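Local coordinates for protein Afp2 (Serratia entomophila, PDB 6RBN) that probably forms, as a tail-sheath family protein, part of the contractile sheath around the inner tube of the anti-feeding prophage, a phage-tail-like injection system, at residues R282-V287 with V311-D316; K81-N86 with Y97-L102; F67-S72 with A169-S174; V158-G163 with P204-S209. All coordinates share one frame; numbering follows the deposited sequence.

Contact 1 (R282-V287 with V311-D316)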
# COMPACT_ATOMS: atom_id res chain seq x y z
N ARG C 282 -44.20 30.73 -22.36
CA ARG C 282 -44.62 31.64 -21.30
C ARG C 282 -45.81 32.47 -21.74
O ARG C 282 -46.57 32.95 -20.89
CB ARG C 282 -43.43 32.51 -20.88
CG ARG C 282 -43.64 33.28 -19.59
CD ARG C 282 -42.38 33.97 -19.15
NE ARG C 282 -41.97 35.02 -20.06
CZ ARG C 282 -40.84 35.71 -19.94
NH1 ARG C 282 -40.01 35.46 -18.94
NH2 ARG C 282 -40.54 36.65 -20.83
N VAL C 283 -46.02 32.61 -23.04
CA VAL C 283 -47.22 33.28 -23.53
C VAL C 283 -48.44 32.37 -23.40
O VAL C 283 -49.47 32.78 -22.85
CB VAL C 283 -47.02 33.75 -24.98
CG1 VAL C 283 -48.32 34.21 -25.58
CG2 VAL C 283 -46.04 34.90 -25.02
N LYS C 284 -48.34 31.13 -23.88
CA LYS C 284 -49.52 30.27 -23.90
C LYS C 284 -49.89 29.73 -22.53
O LYS C 284 -50.98 29.16 -22.38
CB LYS C 284 -49.32 29.09 -24.85
CG LYS C 284 -48.43 28.00 -24.32
CD LYS C 284 -48.34 26.87 -25.33
CE LYS C 284 -49.66 26.15 -25.47
NZ LYS C 284 -50.04 25.46 -24.22
N ALA C 285 -49.03 29.88 -21.53
CA ALA C 285 -49.41 29.55 -20.16
C ALA C 285 -49.96 30.74 -19.41
O ALA C 285 -50.64 30.56 -18.39
CB ALA C 285 -48.22 28.97 -19.41
N ALA C 286 -49.67 31.96 -19.87
CA ALA C 286 -50.34 33.14 -19.35
C ALA C 286 -51.77 33.25 -19.86
O ALA C 286 -52.58 33.95 -19.24
CB ALA C 286 -49.56 34.40 -19.73
N VAL C 287 -52.09 32.59 -20.97
CA VAL C 287 -53.45 32.59 -21.49
C VAL C 287 -54.26 31.44 -20.90
O VAL C 287 -55.43 31.62 -20.56
CB VAL C 287 -53.41 32.53 -23.03
CG1 VAL C 287 -54.80 32.56 -23.59
CG2 VAL C 287 -52.60 33.68 -23.58
N VAL C 311 -55.50 26.71 -26.71
CA VAL C 311 -54.45 27.67 -27.03
C VAL C 311 -53.32 26.89 -27.66
O VAL C 311 -52.90 25.86 -27.13
CB VAL C 311 -53.96 28.43 -25.78
CG1 VAL C 311 -52.82 29.36 -26.14
CG2 VAL C 311 -55.08 29.21 -25.14
N GLN C 312 -52.81 27.36 -28.80
CA GLN C 312 -51.70 26.68 -29.44
C GLN C 312 -50.78 27.66 -30.17
O GLN C 312 -51.24 28.64 -30.75
CB GLN C 312 -52.20 25.59 -30.39
CG GLN C 312 -53.13 26.06 -31.48
CD GLN C 312 -53.71 24.90 -32.25
OE1 GLN C 312 -53.34 23.75 -32.02
NE2 GLN C 312 -54.64 25.19 -33.14
N VAL C 313 -49.49 27.37 -30.10
CA VAL C 313 -48.43 28.17 -30.71
C VAL C 313 -47.23 27.26 -30.97
O VAL C 313 -46.89 26.41 -30.14
CB VAL C 313 -48.09 29.39 -29.83
CG1 VAL C 313 -47.76 28.99 -28.41
CG2 VAL C 313 -46.94 30.18 -30.42
N GLY C 314 -46.62 27.38 -32.14
CA GLY C 314 -45.51 26.52 -32.47
C GLY C 314 -44.65 27.11 -33.56
O GLY C 314 -44.93 28.19 -34.09
N LYS C 315 -43.58 26.39 -33.90
CA LYS C 315 -42.64 26.88 -34.90
C LYS C 315 -43.10 26.48 -36.31
O LYS C 315 -42.66 27.08 -37.29
CB LYS C 315 -41.24 26.35 -34.60
CG LYS C 315 -40.09 27.02 -35.36
CD LYS C 315 -39.60 26.17 -36.52
CE LYS C 315 -38.48 26.86 -37.26
NZ LYS C 315 -37.28 27.00 -36.39
N ASP C 316 -43.95 25.47 -36.42
CA ASP C 316 -44.65 25.20 -37.67
C ASP C 316 -46.10 24.81 -37.39
O ASP C 316 -46.68 23.97 -38.08
CB ASP C 316 -43.93 24.16 -38.51
CG ASP C 316 -43.66 22.86 -37.77
OD1 ASP C 316 -43.97 22.78 -36.56
OD2 ASP C 316 -43.13 21.93 -38.40
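K284 and V311 carry this contact, each burying about 78 Å² against the opposite segment, with V313 as the third participant. CB of K284 sits 3.7 Å from CG1 of V311, while farther along the same side chain CD of K284 comes within 3.8 Å of CG1 of V313, so the aliphatic part of the lysine lies against both valines. The placement follows from its torsions: CG stands between the backbone N and the carbonyl carbon (chi1 76°), a bend at chi3 turns CE of K284 to within 3.7 Å of the carbonyl O of V311, and a second at chi4 sets NZ. Helix 277-295 here packs against both strands of a two-stranded antiparallel sheet, 309-312 with 328-335, within the sheath C-terminal domain; Q312 is bonded to K332 through the backbone. One turn along the helix, V287 approaches V311 obliquely, its CG1 3.7 Å from CG2 of V311. V287 is buried and also touches I333 of the partner strand and I263 of helix 250-267. The polar end of K284 leaves the apolar contact: NZ donates to Q147 OE1 of the Afp1 chain, with a weak, long ion pair to D288.

Contact 2 (K81-N86 with Y97-L102)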
# COMPACT_ATOMS: atom_id res chain seq x y z
N LYS C 81 -65.77 55.84 -13.99
CA LYS C 81 -65.32 56.95 -14.80
C LYS C 81 -65.92 56.86 -16.20
O LYS C 81 -66.21 55.77 -16.70
CB LYS C 81 -63.80 57.01 -14.86
CG LYS C 81 -63.13 55.87 -15.60
CD LYS C 81 -61.62 56.01 -15.51
CE LYS C 81 -61.14 57.19 -16.33
NZ LYS C 81 -59.65 57.29 -16.34
N CYS C 82 -66.15 58.01 -16.80
CA CYS C 82 -66.82 58.10 -18.09
C CYS C 82 -66.40 59.40 -18.75
O CYS C 82 -65.89 60.31 -18.10
CB CYS C 82 -68.34 58.03 -17.92
SG CYS C 82 -68.97 59.39 -16.95
N TYR C 83 -66.62 59.47 -20.06
CA TYR C 83 -66.06 60.52 -20.90
C TYR C 83 -67.18 61.23 -21.64
O TYR C 83 -68.03 60.59 -22.26
CB TYR C 83 -65.07 59.93 -21.90
CG TYR C 83 -63.81 59.32 -21.30
CD1 TYR C 83 -63.33 59.71 -20.07
CD2 TYR C 83 -63.13 58.32 -21.97
CE1 TYR C 83 -62.20 59.14 -19.53
CE2 TYR C 83 -62.00 57.74 -21.44
CZ TYR C 83 -61.54 58.16 -20.21
OH TYR C 83 -60.41 57.59 -19.68
N LEU C 84 -67.18 62.56 -21.57
CA LEU C 84 -67.97 63.39 -22.49
C LEU C 84 -67.09 63.84 -23.64
O LEU C 84 -66.19 64.65 -23.45
CB LEU C 84 -68.58 64.60 -21.79
CG LEU C 84 -69.85 64.39 -20.99
CD1 LEU C 84 -70.26 65.70 -20.35
CD2 LEU C 84 -70.93 63.88 -21.92
N VAL C 85 -67.36 63.31 -24.83
CA VAL C 85 -66.65 63.68 -26.04
C VAL C 85 -67.68 64.18 -27.04
O VAL C 85 -68.73 63.54 -27.21
CB VAL C 85 -65.86 62.48 -26.60
CG1 VAL C 85 -65.10 62.88 -27.85
CG2 VAL C 85 -64.91 61.93 -25.56
N ASN C 86 -67.41 65.32 -27.67
CA ASN C 86 -68.30 65.78 -28.73
C ASN C 86 -68.17 64.88 -29.96
O ASN C 86 -67.14 64.24 -30.17
CB ASN C 86 -68.05 67.25 -29.09
CG ASN C 86 -66.61 67.54 -29.42
OD1 ASN C 86 -65.75 66.66 -29.41
ND2 ASN C 86 -66.33 68.80 -29.74
N TYR C 97 -57.37 57.16 -25.27
CA TYR C 97 -57.54 56.99 -23.84
C TYR C 97 -57.57 55.55 -23.36
O TYR C 97 -57.63 55.33 -22.15
CB TYR C 97 -58.80 57.73 -23.38
CG TYR C 97 -58.60 59.22 -23.36
CD1 TYR C 97 -57.99 59.84 -22.27
CD2 TYR C 97 -58.96 60.01 -24.44
CE1 TYR C 97 -57.78 61.20 -22.25
CE2 TYR C 97 -58.75 61.37 -24.43
CZ TYR C 97 -58.16 61.96 -23.34
OH TYR C 97 -57.95 63.32 -23.33
N ASP C 98 -57.61 54.56 -24.27
CA ASP C 98 -57.20 53.17 -24.04
C ASP C 98 -58.12 52.41 -23.08
O ASP C 98 -57.96 51.20 -22.87
CB ASP C 98 -55.76 53.14 -23.51
CG ASP C 98 -55.06 51.81 -23.72
OD1 ASP C 98 -55.62 50.93 -24.41
OD2 ASP C 98 -53.96 51.63 -23.17
N ASP C 99 -59.11 53.08 -22.51
CA ASP C 99 -59.90 52.55 -21.42
C ASP C 99 -61.35 52.35 -21.81
O ASP C 99 -62.10 51.72 -21.07
CB ASP C 99 -59.81 53.51 -20.22
CG ASP C 99 -60.09 52.84 -18.90
OD1 ASP C 99 -60.29 51.60 -18.88
OD2 ASP C 99 -60.10 53.55 -17.88
N ILE C 100 -61.75 52.84 -22.98
CA ILE C 100 -63.15 52.91 -23.38
C ILE C 100 -63.60 51.54 -23.87
O ILE C 100 -62.95 50.92 -24.71
CB ILE C 100 -63.33 53.98 -24.46
CG1 ILE C 100 -62.86 55.32 -23.92
CG2 ILE C 100 -64.77 54.07 -24.90
CD1 ILE C 100 -62.68 56.35 -24.97
N THR C 101 -64.73 51.08 -23.34
CA THR C 101 -65.36 49.84 -23.78
C THR C 101 -66.71 50.07 -24.45
O THR C 101 -67.13 49.25 -25.27
CB THR C 101 -65.54 48.89 -22.60
OG1 THR C 101 -66.39 49.49 -21.62
CG2 THR C 101 -64.21 48.57 -21.97
N LEU C 102 -67.39 51.16 -24.12
CA LEU C 102 -68.70 51.47 -24.67
C LEU C 102 -68.69 52.83 -25.35
O LEU C 102 -68.07 53.77 -24.86
CB LEU C 102 -69.76 51.46 -23.57
CG LEU C 102 -70.14 50.13 -22.94
CD1 LEU C 102 -70.99 50.37 -21.72
CD2 LEU C 102 -70.90 49.31 -23.96
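The ring of Y83 meets I100 at its edge, where CD1 of I100 lies in the ring plane, 3.6 Å from CD2 of Y83, and CG1 of I100 is close to that plane. Y97 approaches the same ring obliquely: the two aromatic planes are inclined at 53° with centroids 5.4 Å apart, a geometry that is neither a stack nor edge-to-face, and the closest atoms are CE2 of Y83 and CB of Y97 at 3.7 Å. These residues belong to a beta-alpha-beta crossover of the mixed sheet: strand 82-86 leads into helix 90-97, and the following turn, where D98 has positive phi, returns the chain to strand 102-105. Strand 30-34 lies between the two strands, and its L31 touches I100. Y83 has CG anti to its carbonyl carbon (chi1 -66°), directing the ring from the strand into the turn, while V48 of strand 46-49 also touches it. The hydroxyl of Y83 lies 4.2 Å from CB of D99, whose carboxylate plane is turned 67° from the ring. A weak hydrogen bond runs from K81 NZ to Y83 OH. The charges of K81 and D99 stay beyond salt-bridge range, NZ being 4.1 Å from OD2 of D99; the aliphatic CD of K81 is nearer that oxygen, at 3.7 Å.

Contact 3 (F67-S72 with A169-S174)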
# COMPACT_ATOMS: atom_id res chain seq x y z
N PHE C 67 -77.28 65.08 -22.86
CA PHE C 67 -76.07 64.59 -22.21
C PHE C 67 -76.22 64.58 -20.70
O PHE C 67 -75.58 63.76 -20.03
CB PHE C 67 -74.85 65.44 -22.63
CG PHE C 67 -74.83 66.83 -22.05
CD1 PHE C 67 -75.52 67.86 -22.67
CD2 PHE C 67 -74.07 67.12 -20.92
CE1 PHE C 67 -75.50 69.13 -22.15
CE2 PHE C 67 -74.05 68.39 -20.40
CZ PHE C 67 -74.76 69.40 -21.01
N TYR C 68 -77.03 65.48 -20.15
CA TYR C 68 -77.18 65.55 -18.70
C TYR C 68 -78.03 64.41 -18.17
O TYR C 68 -77.71 63.82 -17.13
CB TYR C 68 -77.80 66.89 -18.30
CG TYR C 68 -77.85 67.11 -16.81
CD1 TYR C 68 -76.73 67.53 -16.11
CD2 TYR C 68 -79.02 66.88 -16.09
CE1 TYR C 68 -76.76 67.73 -14.75
CE2 TYR C 68 -79.06 67.07 -14.72
CZ TYR C 68 -77.93 67.49 -14.06
OH TYR C 68 -77.96 67.69 -12.70
N THR C 69 -79.12 64.09 -18.86
CA THR C 69 -79.99 63.00 -18.42
C THR C 69 -79.36 61.64 -18.66
O THR C 69 -79.76 60.67 -18.01
CB THR C 69 -81.33 63.08 -19.13
OG1 THR C 69 -81.14 62.91 -20.54
CG2 THR C 69 -81.97 64.42 -18.89
N SER C 70 -78.40 61.54 -19.57
CA SER C 70 -77.68 60.29 -19.75
C SER C 70 -76.72 60.04 -18.60
O SER C 70 -76.60 58.91 -18.12
CB SER C 70 -76.93 60.31 -21.08
OG SER C 70 -77.84 60.40 -22.16
N LEU C 71 -76.02 61.08 -18.16
CA LEU C 71 -75.06 60.94 -17.08
C LEU C 71 -75.72 60.86 -15.71
O LEU C 71 -75.23 60.14 -14.84
CB LEU C 71 -74.07 62.09 -17.12
CG LEU C 71 -73.11 61.90 -18.29
CD1 LEU C 71 -72.35 63.14 -18.55
CD2 LEU C 71 -72.17 60.82 -17.89
N SER C 72 -76.82 61.58 -15.51
CA SER C 72 -77.54 61.48 -14.24
C SER C 72 -78.16 60.10 -14.06
O SER C 72 -78.29 59.62 -12.93
CB SER C 72 -78.61 62.56 -14.15
OG SER C 72 -79.62 62.35 -15.12
N ALA C 169 -87.74 65.17 -17.74
CA ALA C 169 -86.83 65.24 -18.87
C ALA C 169 -86.78 63.89 -19.60
O ALA C 169 -87.27 62.87 -19.12
CB ALA C 169 -85.44 65.66 -18.42
N ALA C 170 -86.17 63.91 -20.78
CA ALA C 170 -86.13 62.76 -21.68
C ALA C 170 -84.74 62.14 -21.67
O ALA C 170 -83.77 62.79 -22.08
CB ALA C 170 -86.53 63.16 -23.10
N VAL C 171 -84.65 60.90 -21.21
CA VAL C 171 -83.38 60.17 -21.22
C VAL C 171 -83.24 59.48 -22.58
O VAL C 171 -84.20 58.86 -23.05
CB VAL C 171 -83.33 59.16 -20.09
CG1 VAL C 171 -82.09 58.31 -20.17
CG2 VAL C 171 -83.35 59.87 -18.77
N PRO C 172 -82.09 59.61 -23.25
CA PRO C 172 -81.83 58.82 -24.44
C PRO C 172 -81.78 57.35 -24.11
O PRO C 172 -81.21 56.95 -23.08
CB PRO C 172 -80.47 59.33 -24.92
CG PRO C 172 -80.36 60.68 -24.35
CD PRO C 172 -81.05 60.62 -23.02
N PRO C 173 -82.34 56.49 -24.96
CA PRO C 173 -82.46 55.07 -24.61
C PRO C 173 -81.15 54.30 -24.69
O PRO C 173 -81.13 53.12 -24.30
CB PRO C 173 -83.47 54.56 -25.63
CG PRO C 173 -83.27 55.44 -26.81
CD PRO C 173 -82.92 56.78 -26.28
N SER C 174 -80.09 54.91 -25.20
CA SER C 174 -78.76 54.32 -25.07
C SER C 174 -78.31 54.33 -23.62
O SER C 174 -77.62 53.40 -23.18
CB SER C 174 -77.76 55.10 -25.91
OG SER C 174 -78.13 55.09 -27.26
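This is a buried helix-to-loop contact, made where helix 66-75 meets the segment leading into helix 173-187. The evidence centres on T69, which buries 85 Å² and whose backbone is the nearest to that of V171, CA of T69 lying 5.2 Å from CA of V171. Its two branches divide the work. OG1 of T69, set between the backbone N and the carbonyl carbon (chi1 63°), donates to the carbonyl O of A170 at 3.1 Å. The donor stands above the carbonyl plane, 38° out of it, with a C=O...donor angle of 122°, so the bond does not follow a lone pair. The methyl CG2 of T69, lying beside the backbone N, meets CB of A169 at 3.7 Å. Between these points CB of T69 touches CG2 of V171, again a carbon-carbon contact. The ring of P172 lies across the two hydroxyls, at about a right angle to the T69 side chain: its CD is 3.4 Å from OG1 of T69 and 3.3 Å from OG of S70. The latter hydroxyl is satisfied within its own helix by the carbonyl O of A66. The other flank of helix 66-75 rests on the mixed sheet, with F67 on L84 and L71 on C82 and L84 of strand 82-86, while W52 and F55 of helix 52-58 pack beside Y68.

Contact 4 (V158-G163 with P204-S209)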
# COMPACT_ATOMS: atom_id res chain seq x y z
N VAL C 158 -79.45 48.97 -30.88
CA VAL C 158 -80.19 50.19 -31.17
C VAL C 158 -81.02 50.68 -29.99
O VAL C 158 -80.98 51.87 -29.68
CB VAL C 158 -81.06 49.99 -32.43
CG1 VAL C 158 -81.83 51.26 -32.75
CG2 VAL C 158 -80.17 49.64 -33.59
N PHE C 159 -81.79 49.79 -29.32
CA PHE C 159 -82.55 50.12 -28.10
C PHE C 159 -83.56 51.25 -28.30
O PHE C 159 -83.27 52.38 -27.94
CB PHE C 159 -81.61 50.45 -26.94
CG PHE C 159 -80.76 49.31 -26.52
CD1 PHE C 159 -81.28 48.29 -25.74
CD2 PHE C 159 -79.44 49.24 -26.91
CE1 PHE C 159 -80.49 47.23 -25.36
CE2 PHE C 159 -78.65 48.19 -26.53
CZ PHE C 159 -79.18 47.18 -25.76
N TYR C 160 -84.70 50.96 -28.95
CA TYR C 160 -85.60 52.02 -29.43
C TYR C 160 -86.20 52.94 -28.36
O TYR C 160 -85.91 54.14 -28.41
CB TYR C 160 -86.69 51.40 -30.32
CG TYR C 160 -87.92 52.26 -30.51
CD1 TYR C 160 -87.88 53.43 -31.24
CD2 TYR C 160 -89.13 51.87 -29.97
CE1 TYR C 160 -89.01 54.21 -31.40
CE2 TYR C 160 -90.27 52.63 -30.13
CZ TYR C 160 -90.20 53.80 -30.85
OH TYR C 160 -91.33 54.56 -31.01
N PRO C 161 -87.05 52.48 -27.41
CA PRO C 161 -87.96 53.43 -26.75
C PRO C 161 -87.30 54.41 -25.79
O PRO C 161 -86.60 54.03 -24.85
CB PRO C 161 -88.92 52.52 -25.97
CG PRO C 161 -88.68 51.16 -26.49
CD PRO C 161 -87.24 51.14 -26.84
N TRP C 162 -87.56 55.69 -26.03
CA TRP C 162 -86.96 56.77 -25.26
C TRP C 162 -87.54 56.83 -23.85
O TRP C 162 -88.62 56.32 -23.57
CB TRP C 162 -87.19 58.10 -25.98
CG TRP C 162 -86.28 58.30 -27.14
CD1 TRP C 162 -86.38 57.70 -28.36
CD2 TRP C 162 -85.22 59.25 -27.25
NE1 TRP C 162 -85.39 58.16 -29.19
CE2 TRP C 162 -84.67 59.13 -28.54
CE3 TRP C 162 -84.66 60.18 -26.36
CZ2 TRP C 162 -83.60 59.89 -28.97
CZ3 TRP C 162 -83.59 60.94 -26.79
CH2 TRP C 162 -83.07 60.79 -28.08
N GLY C 163 -86.78 57.46 -22.95
CA GLY C 163 -87.20 57.55 -21.57
C GLY C 163 -87.87 58.87 -21.24
O GLY C 163 -87.78 59.85 -21.97
N PRO C 204 -90.39 54.11 -19.71
CA PRO C 204 -90.44 54.32 -21.16
C PRO C 204 -91.51 55.32 -21.54
O PRO C 204 -92.55 55.44 -20.88
CB PRO C 204 -90.75 52.93 -21.71
CG PRO C 204 -91.41 52.22 -20.60
CD PRO C 204 -90.76 52.73 -19.35
N ALA C 205 -91.24 56.07 -22.61
CA ALA C 205 -92.20 57.06 -23.08
C ALA C 205 -93.41 56.41 -23.71
O ALA C 205 -94.52 56.95 -23.63
CB ALA C 205 -91.53 58.01 -24.07
N PHE C 206 -93.23 55.25 -24.33
CA PHE C 206 -94.27 54.55 -25.06
C PHE C 206 -94.45 53.16 -24.47
O PHE C 206 -93.57 52.63 -23.79
CB PHE C 206 -93.91 54.45 -26.54
CG PHE C 206 -93.84 55.77 -27.24
CD1 PHE C 206 -94.62 56.84 -26.84
CD2 PHE C 206 -92.91 55.97 -28.25
CE1 PHE C 206 -94.53 58.06 -27.47
CE2 PHE C 206 -92.81 57.19 -28.87
CZ PHE C 206 -93.62 58.24 -28.49
N ALA C 207 -95.61 52.57 -24.74
CA ALA C 207 -95.90 51.20 -24.36
C ALA C 207 -95.79 50.32 -25.59
O ALA C 207 -96.40 50.63 -26.62
CB ALA C 207 -97.28 51.08 -23.72
N VAL C 208 -95.02 49.25 -25.49
CA VAL C 208 -94.74 48.37 -26.62
C VAL C 208 -95.33 47.00 -26.33
O VAL C 208 -95.10 46.43 -25.26
CB VAL C 208 -93.23 48.27 -26.89
CG1 VAL C 208 -92.97 47.32 -28.02
CG2 VAL C 208 -92.66 49.64 -27.20
N SER C 209 -96.09 46.47 -27.28
CA SER C 209 -96.67 45.15 -27.16
C SER C 209 -95.71 44.10 -27.70
O SER C 209 -94.66 44.41 -28.27
CB SER C 209 -98.01 45.09 -27.90
OG SER C 209 -97.83 45.26 -29.29
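Y160 reaches F206 with its hydroxyl: OH lies near the plane of the phenylalanine ring, at its edge, 3.5 Å from CD2 of F206, and the two side chains cross at about a right angle. The tyrosine has CG anti to the backbone N (chi1 161°), which swings the ring out beside P161 and brings its hydroxyl across to the other loop. Outside the two segments that hydroxyl is hydrogen-bonded to I137 N and E135 O, which fix its position. In F206 the ring carbon CG is instead anti to the carbonyl carbon (chi1 -65°), turning the ring back toward Y160; K136 makes a cation-pi contact with it. P161 and V208 add a looser apolar contact, CG of P161 lying 4.3 Å from CG2 of V208. W162 joins through its backbone: A205 N donates to W162 O at 2.8 Å, with an N-H...O angle of 157°. CB of A205 also packs on that oxygen, at 3.4 Å, while the indole of W162 turns off from the other loop and its NE1 bonds to G132 O. G163, also backbone-bonded to V171, forms with P204 a single beta bridge joining the loop after strand 156-157 to the one before helix 210-216 in the subtilisin-like sheath domain.

Overall arrangement
Along the chain, contact 2 is nested inside the loop closed by contact 3, whereas contacts 3 and 4 interleave their segments; contact 1 comes last. Centres of contacts 2 and 3 are 16 Å apart, and they share the packing of helix 66-75 on strand 82-86. The centres of contacts 3 and 4 are 14 Å apart, and the two meet where V171 O and G163 N form a probable hydrogen bond and P173 packs against the 158-163 loop. The three are thus grouped around the mixed sheet and its adjoining helices and loops. Contact 1 stands apart in the C-terminal domain, its centre 32 to 47 Å from theirs. It meets chains of Afp1 and Afp3, contact 2 one of Afp3, and no other protein chain touches the segments of contacts 3 and 4.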